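FACT complex subunit POB3 (Chaetomium thermophilum var. thermophilum, PDB 4KHB) probably serves as a subunit of the FACT histone chaperone, which reorganises nucleosomes during transcription, replication and repair, and is represented here by its N-terminal PH-like domains. Local coordinates at residues 22-27 against 73-78; 33-36 against 40-43; 63-68 against 88-93; 111-116 against 183-188; 119-124 against 129-134. All blocks are in the same frame, centred on the assembly; numbering follows the deposited sequence.

Contact 1 of 5, residues 22-27 against 73-78; sequences GKCRFA and IQLDGF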
# COMPACT_ATOMS: atom_id res chain seq x y z
N GLY H 22 7.00 10.73 -16.21
CA GLY H 22 7.65 10.42 -17.47
C GLY H 22 6.64 10.04 -18.54
O GLY H 22 5.43 10.13 -18.31
N LYS H 23 7.13 9.62 -19.70
CA LYS H 23 6.25 9.29 -20.81
C LYS H 23 6.10 7.78 -20.95
O LYS H 23 7.09 7.05 -20.99
CB LYS H 23 6.79 9.91 -22.10
CG LYS H 23 5.85 9.86 -23.29
CD LYS H 23 6.45 10.63 -24.46
CE LYS H 23 5.43 10.88 -25.55
NZ LYS H 23 6.06 11.48 -26.76
N CYS H 24 4.85 7.32 -21.03
CA CYS H 24 4.57 5.89 -21.14
C CYS H 24 4.04 5.53 -22.52
O CYS H 24 3.00 6.02 -22.94
CB CYS H 24 3.56 5.48 -20.07
SG CYS H 24 3.35 3.69 -19.89
N ARG H 25 4.77 4.68 -23.23
CA ARG H 25 4.39 4.27 -24.58
C ARG H 25 4.08 2.79 -24.67
O ARG H 25 4.88 1.95 -24.24
CB ARG H 25 5.48 4.65 -25.59
CG ARG H 25 5.41 6.11 -25.99
CD ARG H 25 6.76 6.79 -26.09
NE ARG H 25 6.76 7.76 -27.18
CZ ARG H 25 7.68 8.71 -27.36
NH1 ARG H 25 8.67 8.84 -26.48
NH2 ARG H 25 7.60 9.53 -28.39
N PHE H 26 2.90 2.47 -25.19
CA PHE H 26 2.50 1.09 -25.41
C PHE H 26 2.61 0.71 -26.89
O PHE H 26 2.19 1.48 -27.77
CB PHE H 26 1.09 0.86 -24.89
CG PHE H 26 0.97 0.96 -23.39
CD1 PHE H 26 1.22 -0.15 -22.59
CD2 PHE H 26 0.61 2.16 -22.78
CE1 PHE H 26 1.11 -0.06 -21.21
CE2 PHE H 26 0.50 2.25 -21.41
CZ PHE H 26 0.75 1.14 -20.62
N ALA H 27 3.19 -0.46 -27.16
CA ALA H 27 3.29 -1.01 -28.52
C ALA H 27 2.96 -2.49 -28.48
O ALA H 27 2.83 -3.08 -27.40
CB ALA H 27 4.67 -0.80 -29.10
N ILE H 73 4.87 -4.24 -11.82
CA ILE H 73 5.25 -2.94 -12.35
C ILE H 73 4.09 -1.98 -12.09
O ILE H 73 2.97 -2.20 -12.55
CB ILE H 73 5.53 -3.00 -13.87
CG1 ILE H 73 6.65 -4.01 -14.15
CG2 ILE H 73 5.92 -1.63 -14.40
CD1 ILE H 73 7.97 -3.65 -13.48
N GLN H 74 4.37 -0.91 -11.35
CA GLN H 74 3.34 0.05 -10.99
C GLN H 74 3.43 1.35 -11.79
O GLN H 74 4.43 2.07 -11.72
CB GLN H 74 3.40 0.35 -9.48
CG GLN H 74 2.89 -0.80 -8.61
CD GLN H 74 3.24 -0.61 -7.14
OE1 GLN H 74 4.15 -1.25 -6.62
NE2 GLN H 74 2.51 0.27 -6.47
N LEU H 75 2.37 1.63 -12.54
CA LEU H 75 2.26 2.87 -13.30
C LEU H 75 1.03 3.66 -12.85
O LEU H 75 -0.10 3.30 -13.19
CB LEU H 75 2.15 2.56 -14.79
CG LEU H 75 3.26 1.73 -15.44
CD1 LEU H 75 2.77 1.12 -16.74
CD2 LEU H 75 4.49 2.58 -15.69
N ASP H 76 1.24 4.74 -12.08
CA ASP H 76 0.11 5.58 -11.67
C ASP H 76 0.26 7.00 -12.22
O ASP H 76 1.36 7.42 -12.60
CB ASP H 76 -0.11 5.56 -10.15
CG ASP H 76 1.06 6.12 -9.37
OD1 ASP H 76 2.11 6.43 -9.97
OD2 ASP H 76 0.94 6.25 -8.13
N GLY H 77 -0.85 7.73 -12.25
CA GLY H 77 -0.88 9.08 -12.80
C GLY H 77 -1.80 9.14 -14.00
O GLY H 77 -1.95 10.19 -14.63
N PHE H 78 -2.44 8.02 -14.31
CA PHE H 78 -3.41 7.99 -15.39
C PHE H 78 -4.67 8.74 -14.99
O PHE H 78 -4.97 8.89 -13.80
CB PHE H 78 -3.77 6.55 -15.76
CG PHE H 78 -2.65 5.78 -16.38
CD1 PHE H 78 -2.39 5.89 -17.74
CD2 PHE H 78 -1.88 4.91 -15.62
CE1 PHE H 78 -1.36 5.17 -18.33
CE2 PHE H 78 -0.85 4.19 -16.20
CZ PHE H 78 -0.59 4.31 -17.55
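Cys-24 and Phe-26 reach Leu-75 across the interior of the first PH-like domain, where two beta sheets pack face to face. A single methyl group makes the join. Leu-75 CD1 lies 4.1 Å from Cys-24 SG, and the same carbon is 4.4 Å from Phe-26 CZ, which it approaches obliquely. The backbones stay well apart: the CA atoms of Cys-24 and Leu-75 are 8.7 Å from each other, the spacing of two layers, and no hydrogen bond links the strands. In Cys-24 the sulfur stands anti to the backbone N (chi1 -169°), beside the carbonyl carbon, and from there it meets the leucine methyl.

A second shell fixes these groups. Leu-75 touches Ile-13 and Ile-65, which belong to the strands on the two flanks of its own, while the Phe-26 ring packs against Trp-93 and Tyr-94. Further along, Gly-77 and Phe-78 both face Tyr-61 in a G1 beta bulge, where Gly-77 takes a phi of 117°. From the bulge itself the Phe-78 ring meets Phe-10 edge to face, and Leu-75 O lies in the plane of the Phe-78 ring at its rim, 3.2 Å from Phe-78 CE2.

Contact 2 of 5, residues 33-36 against 40-43; sequences WKPV and ETFT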
# COMPACT_ATOMS: atom_id res chain seq x y z
N TRP H 33 8.97 3.16 -20.70
CA TRP H 33 8.77 4.37 -19.90
C TRP H 33 10.06 5.17 -19.90
O TRP H 33 11.15 4.62 -19.75
CB TRP H 33 8.34 4.00 -18.48
CG TRP H 33 8.10 5.19 -17.62
CD1 TRP H 33 6.94 5.91 -17.51
CD2 TRP H 33 9.03 5.79 -16.71
NE1 TRP H 33 7.10 6.93 -16.60
CE2 TRP H 33 8.38 6.87 -16.09
CE3 TRP H 33 10.35 5.51 -16.36
CZ2 TRP H 33 9.01 7.68 -15.14
CZ3 TRP H 33 10.98 6.31 -15.42
CH2 TRP H 33 10.30 7.38 -14.82
N LYS H 34 9.93 6.49 -20.05
CA LYS H 34 11.09 7.36 -20.12
C LYS H 34 10.82 8.55 -19.20
O LYS H 34 9.84 9.27 -19.38
CB LYS H 34 11.35 7.79 -21.57
CG LYS H 34 11.78 9.24 -21.78
CD LYS H 34 13.07 9.31 -22.59
CE LYS H 34 12.88 8.65 -23.95
NZ LYS H 34 13.53 9.39 -25.07
N PRO H 35 11.70 8.74 -18.20
CA PRO H 35 11.61 9.80 -17.20
C PRO H 35 11.88 11.18 -17.77
O PRO H 35 12.59 11.30 -18.77
CB PRO H 35 12.72 9.45 -16.19
CG PRO H 35 13.59 8.46 -16.85
CD PRO H 35 12.90 7.90 -18.05
N VAL H 36 11.31 12.21 -17.14
CA VAL H 36 11.64 13.57 -17.52
C VAL H 36 13.11 13.76 -17.15
O VAL H 36 13.46 13.88 -15.97
CB VAL H 36 10.75 14.63 -16.81
CG1 VAL H 36 11.43 15.99 -16.78
CG2 VAL H 36 9.42 14.75 -17.52
N GLU H 40 17.29 6.30 -16.02
CA GLU H 40 17.31 5.28 -17.06
C GLU H 40 15.89 4.93 -17.52
O GLU H 40 14.95 4.92 -16.72
CB GLU H 40 18.03 4.03 -16.56
CG GLU H 40 19.27 4.33 -15.72
CD GLU H 40 20.36 5.03 -16.50
OE1 GLU H 40 20.36 4.97 -17.75
OE2 GLU H 40 21.23 5.67 -15.86
N THR H 41 15.75 4.63 -18.81
CA THR H 41 14.46 4.22 -19.38
C THR H 41 14.16 2.77 -19.00
O THR H 41 15.07 1.97 -18.83
CB THR H 41 14.44 4.36 -20.92
OG1 THR H 41 15.21 3.31 -21.51
CG2 THR H 41 15.00 5.71 -21.35
N PHE H 42 12.87 2.44 -18.88
CA PHE H 42 12.47 1.09 -18.50
C PHE H 42 11.75 0.41 -19.66
O PHE H 42 11.01 1.07 -20.41
CB PHE H 42 11.55 1.14 -17.28
CG PHE H 42 10.85 -0.15 -16.98
CD1 PHE H 42 11.48 -1.14 -16.24
CD2 PHE H 42 9.55 -0.38 -17.43
CE1 PHE H 42 10.84 -2.33 -15.96
CE2 PHE H 42 8.90 -1.57 -17.15
CZ PHE H 42 9.55 -2.55 -16.41
N THR H 43 11.96 -0.89 -19.81
CA THR H 43 11.36 -1.66 -20.89
C THR H 43 10.79 -2.97 -20.35
O THR H 43 11.36 -3.58 -19.44
CB THR H 43 12.39 -1.95 -22.01
OG1 THR H 43 12.81 -0.72 -22.63
CG2 THR H 43 11.81 -2.87 -23.08
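Trp-33 faces Phe-42 as an antiparallel hydrogen-bonded pair, joined by two main-chain bonds. Trp-33 N donates to Phe-42 O over 2.9 Å, and Phe-42 N returns a bond of 2.9 Å to Trp-33 O; both are close to straight. Their side chains leave the same face of the sheet, with Trp-33 CB and Phe-42 CB 4.5 Å apart, but the rings then diverge. With CG anti to the backbone N (chi1 -179°), the indole turns away from Phe-42, and its six-membered ring presents an edge to Glu-40 O, which is 4.4 Å from Trp-33 CZ3. Its NE1 donates a hydrogen bond to Ile-13 O. Trp-33 O also receives a bent CA-H...O contact from Thr-41 CA at 3.4 Å.

This is the closing end of a beta hairpin, built from strands 30-35 and 42-45, at one margin of the four-stranded antiparallel sheet of the PH-like domain. Lys-34 comes next, its CB 4.2 Å from the Thr-41 methyl, CG2, while its main chain pairs with Lys-23 of the strand on the other flank. Pro-35 then lays its ring by the Glu-40 carbonyl: Pro-35 CG is 3.8 Å from Glu-40 O, and Pro-35 N lies above one face of the Trp-33 indole, toward its rim.

Contact 3 of 5, residues 63-68 against 88-93; sequences VKILQR and KIFKNW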
# COMPACT_ATOMS: atom_id res chain seq x y z
N VAL H 63 -2.07 1.53 -13.23
CA VAL H 63 -2.04 0.25 -13.92
C VAL H 63 -0.95 -0.59 -13.27
O VAL H 63 0.23 -0.23 -13.31
CB VAL H 63 -1.73 0.40 -15.42
CG1 VAL H 63 -1.53 -0.96 -16.07
CG2 VAL H 63 -2.84 1.16 -16.11
N LYS H 64 -1.34 -1.70 -12.65
CA LYS H 64 -0.38 -2.61 -12.04
C LYS H 64 -0.16 -3.78 -12.98
O LYS H 64 -1.11 -4.52 -13.27
CB LYS H 64 -0.87 -3.09 -10.68
CG LYS H 64 0.12 -3.94 -9.90
CD LYS H 64 -0.58 -4.75 -8.82
CE LYS H 64 -1.05 -3.86 -7.69
NZ LYS H 64 -0.98 -4.54 -6.37
N ILE H 65 1.07 -3.96 -13.44
CA ILE H 65 1.36 -5.04 -14.37
C ILE H 65 2.01 -6.23 -13.67
O ILE H 65 3.02 -6.09 -12.98
CB ILE H 65 2.26 -4.57 -15.54
CG1 ILE H 65 1.53 -3.52 -16.38
CG2 ILE H 65 2.62 -5.75 -16.44
CD1 ILE H 65 2.40 -2.85 -17.43
N LEU H 66 1.39 -7.39 -13.85
CA LEU H 66 1.87 -8.63 -13.26
C LEU H 66 2.67 -9.40 -14.30
O LEU H 66 2.15 -9.76 -15.36
CB LEU H 66 0.67 -9.46 -12.78
CG LEU H 66 -0.34 -8.65 -11.96
CD1 LEU H 66 -1.67 -9.37 -11.82
CD2 LEU H 66 0.24 -8.34 -10.59
N GLN H 67 3.95 -9.63 -14.00
CA GLN H 67 4.84 -10.35 -14.90
C GLN H 67 4.54 -11.86 -14.90
O GLN H 67 3.94 -12.37 -13.95
CB GLN H 67 6.30 -10.09 -14.51
CG GLN H 67 6.78 -8.66 -14.77
CD GLN H 67 8.15 -8.38 -14.18
OE1 GLN H 67 8.83 -9.28 -13.69
NE2 GLN H 67 8.56 -7.12 -14.20
N ARG H 68 4.94 -12.55 -15.97
CA ARG H 68 4.81 -14.01 -16.01
C ARG H 68 5.76 -14.60 -14.99
O ARG H 68 5.43 -15.57 -14.30
CB ARG H 68 5.15 -14.55 -17.40
CG ARG H 68 4.28 -14.05 -18.54
CD ARG H 68 3.84 -15.22 -19.41
NE ARG H 68 2.96 -14.81 -20.50
CZ ARG H 68 1.72 -15.25 -20.66
NH1 ARG H 68 1.21 -16.12 -19.80
NH2 ARG H 68 0.98 -14.83 -21.68
N LYS H 88 -8.23 -1.71 -24.18
CA LYS H 88 -8.05 -2.16 -25.56
C LYS H 88 -6.62 -2.60 -25.83
O LYS H 88 -6.39 -3.61 -26.49
CB LYS H 88 -8.45 -1.07 -26.55
CG LYS H 88 -8.95 -1.63 -27.87
CD LYS H 88 -9.44 -0.55 -28.82
CE LYS H 88 -9.99 -1.16 -30.10
NZ LYS H 88 -10.65 -0.16 -30.98
N ILE H 89 -5.66 -1.82 -25.32
CA ILE H 89 -4.25 -2.14 -25.45
C ILE H 89 -3.91 -3.52 -24.89
O ILE H 89 -3.34 -4.36 -25.59
CB ILE H 89 -3.37 -1.09 -24.74
CG1 ILE H 89 -3.46 0.26 -25.45
CG2 ILE H 89 -1.93 -1.55 -24.65
CD1 ILE H 89 -2.84 1.39 -24.65
N PHE H 90 -4.28 -3.75 -23.64
CA PHE H 90 -3.97 -5.01 -22.96
C PHE H 90 -4.69 -6.21 -23.58
O PHE H 90 -4.14 -7.31 -23.62
CB PHE H 90 -4.25 -4.91 -21.46
CG PHE H 90 -3.13 -4.28 -20.68
CD1 PHE H 90 -3.07 -2.90 -20.52
CD2 PHE H 90 -2.13 -5.07 -20.12
CE1 PHE H 90 -2.03 -2.32 -19.80
CE2 PHE H 90 -1.09 -4.49 -19.41
CZ PHE H 90 -1.04 -3.12 -19.25
N LYS H 91 -5.92 -6.00 -24.05
CA LYS H 91 -6.68 -7.09 -24.66
C LYS H 91 -6.18 -7.43 -26.06
O LYS H 91 -5.90 -8.59 -26.36
CB LYS H 91 -8.18 -6.76 -24.70
CG LYS H 91 -9.03 -7.86 -25.31
CD LYS H 91 -10.52 -7.53 -25.28
CE LYS H 91 -10.87 -6.47 -26.31
NZ LYS H 91 -11.10 -5.14 -25.67
N ASN H 92 -6.05 -6.41 -26.91
CA ASN H 92 -5.66 -6.63 -28.31
C ASN H 92 -4.19 -7.00 -28.50
O ASN H 92 -3.86 -7.79 -29.38
CB ASN H 92 -6.00 -5.41 -29.17
CG ASN H 92 -7.49 -5.15 -29.27
OD1 ASN H 92 -8.31 -6.01 -28.93
ND2 ASN H 92 -7.85 -3.98 -29.78
N TRP H 93 -3.31 -6.43 -27.67
CA TRP H 93 -1.87 -6.67 -27.79
C TRP H 93 -1.32 -7.71 -26.82
O TRP H 93 -0.46 -8.52 -27.19
CB TRP H 93 -1.11 -5.35 -27.63
CG TRP H 93 -1.26 -4.41 -28.79
CD1 TRP H 93 -1.79 -4.70 -30.02
CD2 TRP H 93 -0.90 -3.02 -28.83
NE1 TRP H 93 -1.76 -3.58 -30.82
CE2 TRP H 93 -1.22 -2.54 -30.11
CE3 TRP H 93 -0.33 -2.14 -27.91
CZ2 TRP H 93 -1.00 -1.21 -30.50
CZ3 TRP H 93 -0.11 -0.82 -28.29
CH2 TRP H 93 -0.44 -0.37 -29.57
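Phe-90 points its ring from the helix at Val-63 and Ile-65 on the strand, and all the contact across the two segments is apolar. Phe-90 CZ is the shared atom, 3.9 Å from Val-63 CG1 and equally 3.9 Å from Ile-65 CG1. The valine side chain comes from the opposite direction to the phenylalanine and touches the ring obliquely, also reaching Phe-90 CE1 at 4.0 Å. Ile-65 arrives at the edge instead: its CD1 lies in the ring plane, 3.9 Å from Phe-90 CZ. An extended ethyl arm (chi2 172°) carries this methyl to the rim. With chi1 of 173°, Val-63 sets CG1 anti to its own N, and it is this branch that meets the ring.

Among aromatic contacts, Tyr-94 packs edge to face with the Phe-90 ring. Main-chain bonds hold the two backbones separately. Asn-92 N to Lys-88 O, 2.9 Å, belongs to the helix, while Val-63 and Ile-65 pair with Leu-75 and Ile-73 of the neighbouring strand. Of the polar side chains, Lys-64 points away from the helix and forms a salt bridge with Glu-119 of the second domain.

Helix 83-92 follows strand 72-78 and lies against the mixed sheet, where Phe-90 also touches Ala-52 of strand 51-56, an arrangement consistent with the helix that caps one end of the barrel in PH folds.

Contact 4 of 5, residues 111-116 against 183-188; sequences GKAEFG and FYIPGT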
# COMPACT_ATOMS: atom_id res chain seq x y z
N GLY H 111 -8.74 -9.54 8.50
CA GLY H 111 -9.11 -10.16 7.24
C GLY H 111 -8.22 -11.34 6.91
O GLY H 111 -8.10 -12.28 7.69
N LYS H 112 -7.58 -11.29 5.74
CA LYS H 112 -6.73 -12.39 5.29
C LYS H 112 -5.44 -11.88 4.66
O LYS H 112 -5.46 -11.08 3.72
CB LYS H 112 -7.49 -13.25 4.28
CG LYS H 112 -8.57 -14.12 4.89
CD LYS H 112 -7.99 -15.21 5.78
CE LYS H 112 -8.99 -15.65 6.84
NZ LYS H 112 -10.36 -15.84 6.28
N ALA H 113 -4.31 -12.34 5.18
CA ALA H 113 -3.02 -12.07 4.56
C ALA H 113 -2.68 -13.23 3.63
O ALA H 113 -2.44 -14.35 4.09
CB ALA H 113 -1.94 -11.90 5.61
N GLU H 114 -2.67 -12.97 2.33
CA GLU H 114 -2.50 -14.04 1.36
C GLU H 114 -1.20 -13.89 0.57
O GLU H 114 -0.93 -12.85 -0.03
CB GLU H 114 -3.70 -14.09 0.41
CG GLU H 114 -5.03 -13.74 1.07
CD GLU H 114 -6.19 -14.58 0.56
OE1 GLU H 114 -6.00 -15.80 0.37
OE2 GLU H 114 -7.29 -14.02 0.35
N PHE H 115 -0.39 -14.95 0.58
CA PHE H 115 0.86 -14.97 -0.16
C PHE H 115 0.63 -15.41 -1.60
O PHE H 115 0.51 -16.60 -1.89
CB PHE H 115 1.87 -15.88 0.52
CG PHE H 115 2.43 -15.33 1.80
CD1 PHE H 115 1.77 -15.53 3.01
CD2 PHE H 115 3.61 -14.60 1.80
CE1 PHE H 115 2.28 -15.02 4.19
CE2 PHE H 115 4.13 -14.08 2.97
CZ PHE H 115 3.46 -14.29 4.17
N GLY H 116 0.57 -14.43 -2.50
CA GLY H 116 0.37 -14.70 -3.91
C GLY H 116 1.67 -14.95 -4.65
O GLY H 116 2.69 -15.30 -4.04
N PHE H 183 2.07 -9.07 11.38
CA PHE H 183 0.76 -9.66 11.20
C PHE H 183 0.51 -10.70 12.28
O PHE H 183 1.42 -11.43 12.67
CB PHE H 183 0.67 -10.34 9.82
CG PHE H 183 0.78 -9.39 8.67
CD1 PHE H 183 -0.35 -8.76 8.17
CD2 PHE H 183 2.01 -9.13 8.08
CE1 PHE H 183 -0.26 -7.88 7.10
CE2 PHE H 183 2.11 -8.25 7.01
CZ PHE H 183 0.98 -7.63 6.52
N TYR H 184 -0.73 -10.76 12.77
CA TYR H 184 -1.14 -11.87 13.62
C TYR H 184 -1.87 -12.88 12.75
O TYR H 184 -2.97 -12.61 12.26
CB TYR H 184 -2.03 -11.39 14.76
CG TYR H 184 -2.65 -12.52 15.55
CD1 TYR H 184 -1.88 -13.26 16.44
CD2 TYR H 184 -3.99 -12.83 15.42
CE1 TYR H 184 -2.43 -14.29 17.16
CE2 TYR H 184 -4.55 -13.86 16.15
CZ TYR H 184 -3.77 -14.59 17.02
OH TYR H 184 -4.31 -15.62 17.74
N ILE H 185 -1.26 -14.04 12.57
CA ILE H 185 -1.80 -15.09 11.72
C ILE H 185 -1.89 -16.40 12.50
O ILE H 185 -0.88 -17.08 12.70
CB ILE H 185 -0.93 -15.32 10.47
CG1 ILE H 185 -0.71 -14.00 9.71
CG2 ILE H 185 -1.56 -16.36 9.55
CD1 ILE H 185 0.16 -14.12 8.47
N PRO H 186 -3.11 -16.77 12.93
CA PRO H 186 -3.29 -18.01 13.70
C PRO H 186 -2.95 -19.26 12.89
O PRO H 186 -3.00 -19.23 11.66
CB PRO H 186 -4.78 -18.00 14.07
CG PRO H 186 -5.39 -16.80 13.44
CD PRO H 186 -4.38 -16.09 12.61
N GLY H 187 -2.64 -20.34 13.60
CA GLY H 187 -2.15 -21.57 13.00
C GLY H 187 -0.88 -21.76 12.19
O GLY H 187 -0.83 -22.57 11.26
N THR H 188 0.16 -21.00 12.54
CA THR H 188 1.48 -21.48 12.16
C THR H 188 2.33 -21.67 13.42
O THR H 188 3.51 -22.01 13.34
CB THR H 188 2.21 -20.57 11.14
OG1 THR H 188 1.26 -19.68 10.54
CG2 THR H 188 2.86 -21.40 10.04
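The Phe-183 ring is met obliquely by Ala-113, whose CB lies 4.4 Å from Phe-183 CD1. Elsewhere the same ring packs against Leu-120 and Val-150, which lie on two different sheets of the second PH-like domain. A second aromatic group stays at the margin: the Phe-115 ring bends nearer but stops with its CE1 4.9 Å from Ile-185 CD1, and packs instead on Leu-120 and Tyr-134.

Ala-113 CB is thus the centre of the contact, and Ile-185 touches it with its terminal methyl, CD1, at 4.2 Å. The isoleucine arm is extended (chi2 179°) and bridges a wide gap, for the CA atoms of Ala-113 and Ile-185 are 7.9 Å apart. No hydrogen bond runs directly between the segments, so the join rests on these few carbons.

The SPT16D chain supplies polar and backbone links. His-91 of that chain binds Ala-113 N through its ND1, and packs on Ile-185. Gly-111, Phe-183 and Tyr-184 all pair with an antiparallel strand of SPT16D, extending the sheet across the subunit boundary. Within its own chain, strand 112-115 runs beside strand 119-124, whereas strand 177-184 belongs to a separate three-stranded sheet next to strand 147-152.

Contact 5 of 5, residues 119-124 against 129-134; sequences ELTFNV and AFEIPY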
# COMPACT_ATOMS: atom_id res chain seq x y z
N GLU H 119 3.16 -10.84 -4.67
CA GLU H 119 2.85 -9.92 -3.59
C GLU H 119 2.22 -10.59 -2.38
O GLU H 119 1.50 -11.59 -2.51
CB GLU H 119 1.90 -8.81 -4.07
CG GLU H 119 2.50 -7.83 -5.07
CD GLU H 119 1.56 -6.70 -5.42
OE1 GLU H 119 0.44 -6.98 -5.92
OE2 GLU H 119 1.93 -5.53 -5.20
N LEU H 120 2.48 -10.03 -1.21
CA LEU H 120 1.72 -10.36 -0.01
C LEU H 120 0.55 -9.38 0.08
O LEU H 120 0.76 -8.17 0.22
CB LEU H 120 2.60 -10.27 1.24
CG LEU H 120 1.90 -10.44 2.58
CD1 LEU H 120 1.10 -11.73 2.59
CD2 LEU H 120 2.89 -10.43 3.73
N THR H 121 -0.67 -9.91 -0.01
CA THR H 121 -1.86 -9.07 -0.02
C THR H 121 -2.63 -9.23 1.28
O THR H 121 -2.80 -10.35 1.77
CB THR H 121 -2.78 -9.45 -1.20
OG1 THR H 121 -2.10 -9.25 -2.44
CG2 THR H 121 -4.05 -8.61 -1.18
N PHE H 122 -3.09 -8.12 1.85
CA PHE H 122 -4.00 -8.16 2.98
C PHE H 122 -5.42 -7.81 2.52
O PHE H 122 -5.70 -6.66 2.16
CB PHE H 122 -3.55 -7.23 4.11
CG PHE H 122 -4.27 -7.46 5.40
CD1 PHE H 122 -3.93 -8.52 6.23
CD2 PHE H 122 -5.30 -6.61 5.80
CE1 PHE H 122 -4.59 -8.74 7.42
CE2 PHE H 122 -5.97 -6.81 6.99
CZ PHE H 122 -5.62 -7.88 7.80
N ASN H 123 -6.30 -8.81 2.54
CA ASN H 123 -7.65 -8.64 2.03
C ASN H 123 -8.66 -8.40 3.15
O ASN H 123 -8.63 -9.08 4.18
CB ASN H 123 -8.07 -9.87 1.20
CG ASN H 123 -7.42 -9.89 -0.18
OD1 ASN H 123 -7.49 -8.92 -0.92
ND2 ASN H 123 -6.80 -11.01 -0.52
N VAL H 124 -9.55 -7.44 2.94
CA VAL H 124 -10.65 -7.18 3.86
C VAL H 124 -11.95 -7.56 3.17
O VAL H 124 -12.41 -6.85 2.27
CB VAL H 124 -10.70 -5.69 4.27
CG1 VAL H 124 -11.89 -5.42 5.17
CG2 VAL H 124 -9.41 -5.30 4.97
N ALA H 129 -6.69 -4.27 0.95
CA ALA H 129 -6.46 -3.00 1.62
C ALA H 129 -5.10 -2.46 1.19
O ALA H 129 -4.95 -1.27 0.93
CB ALA H 129 -6.50 -3.18 3.13
N PHE H 130 -4.12 -3.36 1.12
CA PHE H 130 -2.78 -3.02 0.63
C PHE H 130 -2.00 -4.24 0.13
O PHE H 130 -2.35 -5.38 0.42
CB PHE H 130 -1.99 -2.28 1.71
CG PHE H 130 -1.78 -3.06 2.97
CD1 PHE H 130 -0.63 -3.81 3.16
CD2 PHE H 130 -2.73 -3.03 3.98
CE1 PHE H 130 -0.43 -4.52 4.33
CE2 PHE H 130 -2.55 -3.73 5.16
CZ PHE H 130 -1.39 -4.48 5.33
N GLU H 131 -0.95 -3.98 -0.64
CA GLU H 131 -0.13 -5.05 -1.21
C GLU H 131 1.35 -4.78 -0.96
O GLU H 131 1.80 -3.63 -1.05
CB GLU H 131 -0.38 -5.16 -2.72
CG GLU H 131 -1.82 -5.47 -3.11
CD GLU H 131 -2.55 -4.25 -3.63
OE1 GLU H 131 -2.07 -3.12 -3.37
OE2 GLU H 131 -3.59 -4.41 -4.30
N ILE H 132 2.10 -5.83 -0.65
CA ILE H 132 3.55 -5.72 -0.47
C ILE H 132 4.28 -6.66 -1.43
O ILE H 132 4.21 -7.88 -1.28
CB ILE H 132 3.96 -6.04 0.97
CG1 ILE H 132 3.28 -5.08 1.94
CG2 ILE H 132 5.47 -5.92 1.14
CD1 ILE H 132 2.79 -5.72 3.20
N PRO H 133 4.99 -6.08 -2.41
CA PRO H 133 5.78 -6.86 -3.37
C PRO H 133 6.94 -7.57 -2.69
O PRO H 133 7.59 -6.96 -1.84
CB PRO H 133 6.29 -5.80 -4.36
CG PRO H 133 5.48 -4.57 -4.11
CD PRO H 133 5.03 -4.63 -2.69
N TYR H 134 7.18 -8.83 -3.05
CA TYR H 134 8.24 -9.63 -2.44
C TYR H 134 9.62 -9.00 -2.61
O TYR H 134 10.48 -9.14 -1.75
CB TYR H 134 8.22 -11.05 -3.03
CG TYR H 134 6.96 -11.83 -2.71
CD1 TYR H 134 6.27 -11.60 -1.52
CD2 TYR H 134 6.45 -12.77 -3.59
CE1 TYR H 134 5.12 -12.30 -1.22
CE2 TYR H 134 5.30 -13.47 -3.30
CZ TYR H 134 4.64 -13.23 -2.11
OH TYR H 134 3.49 -13.92 -1.80
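Phe-122 and Phe-130 form the apolar centre. Phe-122 CB sits over one face of the Phe-130 ring, 4.0 Å from its centroid and 23° off the normal, a CH-pi contact. The two rings are close to parallel, at 18°, but slid so far that they barely overlap, their centroids 5.7 Å apart. Phe-130 reaches this place with CG between its backbone N and carbonyl carbon (chi1 60°), the crowded position, which tips the ring toward the neighbouring strand. Ile-132 CD1 adds a methyl at the edge of the Phe-130 ring, in its plane, and Leu-120 CB comes to 4.5 Å from Ile-132 CB on the same face.

The two strands make an antiparallel beta hairpin of the second PH-like domain. Leu-120 N donates to Ile-132 O over 2.8 Å, and Ile-132 N returns an equal 2.8 Å bond to Leu-120 O. Near the turn, Ala-129 N binds Phe-122 O at 2.9 Å.

Toward the other end Tyr-134 lays a ring face over Glu-119 N, and its OH is bonded to Gly-116 O. On the face that carries Glu-119, Thr-121, Glu-131 and Pro-133, the two glutamates cross with nearly parallel carboxylates, and Glu-119 OE2 touches Glu-131 CB at 3.4 Å. Their closest charged oxygens, Glu-119 OE2 and Glu-131 OE1, remain 5.0 Å apart. Lys-64 forms a salt bridge with Glu-119, which probably eases this like-charge pair; Glu-131 OE2 is hydrogen-bonded to His-103 NE2.

Contacts 1, 2 and 3 build the first PH-like domain, contacts 4 and 5 the second. Contact 2 shares a sheet with contact 1, where Lys-23 N lies 2.8 Å from Lys-34 O, and contact 3 adjoins contact 1 through strands 61-66 and 72-78, with Leu-75 O 2.7 Å from Val-63 N. Contacts 4 and 5 have centres about 11 Å apart and share the sheet of strands 112-115 and 119-124. One link between the domains is the salt bridge from Lys-64 NZ of contact 3 to Glu-119 OE1 of contact 5, at 2.9 Å. Contacts 2 and 4 are about 36 Å apart between centres; SPT16D reaches contacts 1, 4 and 5 but not 2 and 3.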